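Local coordinates for auracyanin-B-2 (Chloroflexus aurantiacus, PDB 1QHQ), which carries a single type 1 blue copper centre and probably serves as a soluble electron acceptor for the membrane-bound alternative complex III, at residues 60-65 against 70-75. Numbering follows the deposited sequence.
With SO4 (sulfate ion), chain E.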
ATOM      1  N   VAL A  60       0.824   0.665  -0.259  1.00  8.52           N
ATOM      2  CA  VAL A  60       1.199   0.259  -1.605  1.00 10.35           C
ATOM      3  C   VAL A  60       1.888  -1.108  -1.585  1.00 10.30           C
ATOM      4  O   VAL A  60       2.914  -1.277  -0.987  1.00  9.64           O
ATOM      5  CB  VAL A  60       2.173   1.238  -2.301  1.00 10.22           C
ATOM      6  CG1 VAL A  60       2.442   0.796  -3.747  1.00 12.24           C
ATOM      7  CG2 VAL A  60       1.563   2.636  -2.307  1.00  9.77           C
ATOM      8  N   LEU A  61       1.234  -2.087  -2.258  1.00  9.99           N
ATOM      9  CA  LEU A  61       1.861  -3.437  -2.317  1.00  9.90           C
ATOM     10  C   LEU A  61       2.647  -3.567  -3.610  1.00 10.41           C
ATOM     11  O   LEU A  61       2.116  -3.303  -4.674  1.00 10.29           O
ATOM     12  CB  LEU A  61       0.701  -4.467  -2.298  1.00  9.25           C
ATOM     13  CG  LEU A  61       1.237  -5.922  -2.457  1.00  8.05           C
ATOM     14  CD1 LEU A  61       2.055  -6.271  -1.216  1.00  8.69           C
ATOM     15  CD2 LEU A  61       0.067  -6.890  -2.581  1.00 10.59           C
ATOM     16  N   VAL A  62       3.925  -3.930  -3.501  1.00 10.28           N
ATOM     17  CA  VAL A  62       4.758  -4.028  -4.687  1.00 11.02           C
ATOM     18  C   VAL A  62       5.125  -5.488  -4.979  1.00 12.27           C
ATOM     19  O   VAL A  62       5.132  -6.312  -4.091  1.00 11.71           O
ATOM     20  CB  VAL A  62       6.004  -3.154  -4.633  1.00 15.85           C
ATOM     21  CG1 VAL A  62       5.623  -1.715  -4.230  1.00 16.40           C
ATOM     22  CG2 VAL A  62       7.053  -3.711  -3.723  1.00 15.34           C
ATOM     23  N   ASN A  63       5.404  -5.714  -6.272  1.00 12.76           N
ATOM     24  CA  ASN A  63       5.692  -7.088  -6.740  1.00 14.57           C
ATOM     25  C   ASN A  63       7.146  -7.447  -6.547  1.00 15.22           C
ATOM     26  O   ASN A  63       7.906  -7.639  -7.513  1.00 17.96           O
ATOM     27  CB  ASN A  63       5.266  -7.144  -8.208  1.00 14.98           C
ATOM     28  CG  ASN A  63       5.430  -8.544  -8.806  1.00 16.34           C
ATOM     29  OD1 ASN A  63       5.791  -8.624  -9.999  1.00 21.40           O
ATOM     30  ND2 ASN A  63       5.217  -9.561  -8.020  1.00 13.08           N
ATOM     31  N   GLY A  64       7.616  -7.435  -5.299  1.00 13.43           N
ATOM     32  CA  GLY A  64       9.022  -7.698  -5.025  1.00 15.06           C
ATOM     33  C   GLY A  64       9.471  -7.139  -3.682  1.00 16.57           C
ATOM     34  O   GLY A  64       8.688  -6.886  -2.775  1.00 13.85           O
ATOM     35  N   GLY A  65      10.786  -6.957  -3.575  1.00 16.01           N
ATOM     36  CA  GLY A  65      11.463  -6.492  -2.409  1.00 17.01           C
ATOM     37  C   GLY A  65      11.891  -5.014  -2.554  1.00 17.06           C
ATOM     38  O   GLY A  65      11.252  -4.252  -3.247  1.00 18.38           O
ATOM     39  N   ALA A  70      11.783   0.552  -4.344  1.00 18.45           N
ATOM     40  CA  ALA A  70      12.430   1.837  -4.635  1.00 17.74           C
ATOM     41  C   ALA A  70      11.982   2.367  -5.969  1.00 17.69           C
ATOM     42  O   ALA A  70      11.683   3.562  -6.094  1.00 18.01           O
ATOM     43  CB  ALA A  70      13.945   1.654  -4.595  1.00 17.64           C
ATOM     44  N   ALA A  71      11.814   1.487  -6.958  1.00 17.64           N
ATOM     45  CA  ALA A  71      11.332   1.860  -8.263  1.00 16.94           C
ATOM     46  C   ALA A  71       9.903   2.410  -8.204  1.00 19.82           C
ATOM     47  O   ALA A  71       9.635   3.477  -8.741  1.00 18.98           O
ATOM     48  CB  ALA A  71      11.409   0.737  -9.282  1.00 20.09           C
ATOM     49  N   VAL A  72       9.012   1.672  -7.527  1.00 18.48           N
ATOM     50  CA  VAL A  72       7.637   2.151  -7.378  1.00 18.44           C
ATOM     51  C   VAL A  72       7.628   3.458  -6.572  1.00 15.12           C
ATOM     52  O   VAL A  72       6.928   4.393  -6.961  1.00 17.81           O
ATOM     53  CB  VAL A  72       6.696   1.133  -6.736  1.00 17.89           C
ATOM     54  CG1 VAL A  72       5.303   1.702  -6.532  1.00 17.64           C
ATOM     55  CG2 VAL A  72       6.641  -0.159  -7.556  1.00 19.18           C
ATOM     56  N   ASN A  73       8.414   3.532  -5.526  1.00 16.43           N
ATOM     57  CA  ASN A  73       8.487   4.739  -4.702  1.00 17.25           C
ATOM     58  C   ASN A  73       8.966   5.935  -5.501  1.00 19.95           C
ATOM     59  O   ASN A  73       8.457   7.053  -5.357  1.00 19.73           O
ATOM     60  CB  ASN A  73       9.326   4.515  -3.458  1.00 16.03           C
ATOM     61  CG  ASN A  73       9.251   5.715  -2.520  1.00 20.22           C
ATOM     62  OD1 ASN A  73       8.186   5.984  -1.959  1.00 19.25           O
ATOM     63  ND2 ASN A  73      10.373   6.401  -2.361  1.00 21.18           N
ATOM     64  N   THR A  74       9.999   5.728  -6.325  1.00 20.28           N
ATOM     65  CA  THR A  74      10.511   6.765  -7.198  1.00 21.78           C
ATOM     66  C   THR A  74       9.508   7.250  -8.199  1.00 21.74           C
ATOM     67  O   THR A  74       9.355   8.483  -8.361  1.00 23.89           O
ATOM     68  CB  THR A  74      11.837   6.332  -7.868  1.00 19.93           C
ATOM     69  OG1 THR A  74      12.805   6.188  -6.832  1.00 20.80           O
ATOM     70  CG2 THR A  74      12.301   7.357  -8.875  1.00 23.03           C
ATOM     71  N   ALA A  75       8.709   6.377  -8.801  1.00 22.76           N
ATOM     72  CA  ALA A  75       7.670   6.809  -9.730  1.00 22.44           C
ATOM     73  C   ALA A  75       6.614   7.638  -8.998  1.00 24.23           C
ATOM     74  O   ALA A  75       6.184   8.676  -9.502  1.00 26.30           O
ATOM     75  CB  ALA A  75       7.048   5.659 -10.473  1.00 23.58           C
TER
HETATM   76  S   SO4 E 144      13.679  -7.152  -5.575  1.00 48.82           S
HETATM   77  O1  SO4 E 144      13.254  -5.744  -5.354  1.00 48.45           O
HETATM   78  O2  SO4 E 144      14.453  -7.256  -6.863  1.00 50.15           O
HETATM   79  O3  SO4 E 144      12.460  -8.040  -5.705  1.00 49.22           O
HETATM   80  O4  SO4 E 144      14.521  -7.619  -4.433  1.00 48.75           O
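Where helix 66-77 of this cupredoxin lies against strand 60-62, a single helical valine, V72, meets two valines of the strand, V60 and V62. V62 CG1 approaches V72 CG2 to 3.8 Å, the two side chains lying alongside one another and pointing opposite ways, and it also lies 3.9 Å from V72 CB. V60 instead meets V72 end-on, V60 CG1 to V72 CG1 at 4.1 Å. In V72, CG1 stands anti to the backbone N (chi1 177°), a setting that leaves CG1 in touch with both strand valines while CG2 meets V62. Short branched valine suits all three places: each is buried, and the partners touch through aliphatic carbons, mostly methyls, without any hydrogen bond between strand and helix. V60 and V62, two apart on an extended strand, turn their side chains from the same face of it to the helix, whereas L61 points from the other.

Strand 60-62 belongs to the five-stranded sheet of the cupredoxin sandwich, its backbone hydrogen-bonded to strands 116-121 and 93-96. The copper ligand H57 precedes it, and the V60 end of the contact lies near the blue copper site, its side chain about 6 Å from that of the ligand C122 and about 9 Å from the copper ion.

Beyond V62 the chain makes an inverse gamma turn centred on N63, then runs through two glycines to the helix. At phi 158° a CB on G64 would jam against N63 O, hence glycine. G65 is the N-cap; G65 N gives sulfate O3 a hydrogen bond of 2.9 Å, at 164°, and V68 N hydrogen-bonds the same ion, probably from the crystallisation liquor. Farther along, A70 O accepts from both T74 N and T74 OG1, which arrive from opposite faces of the carbonyl plane; threonine thus spends its hydroxyl on the helix backbone at an exposed position.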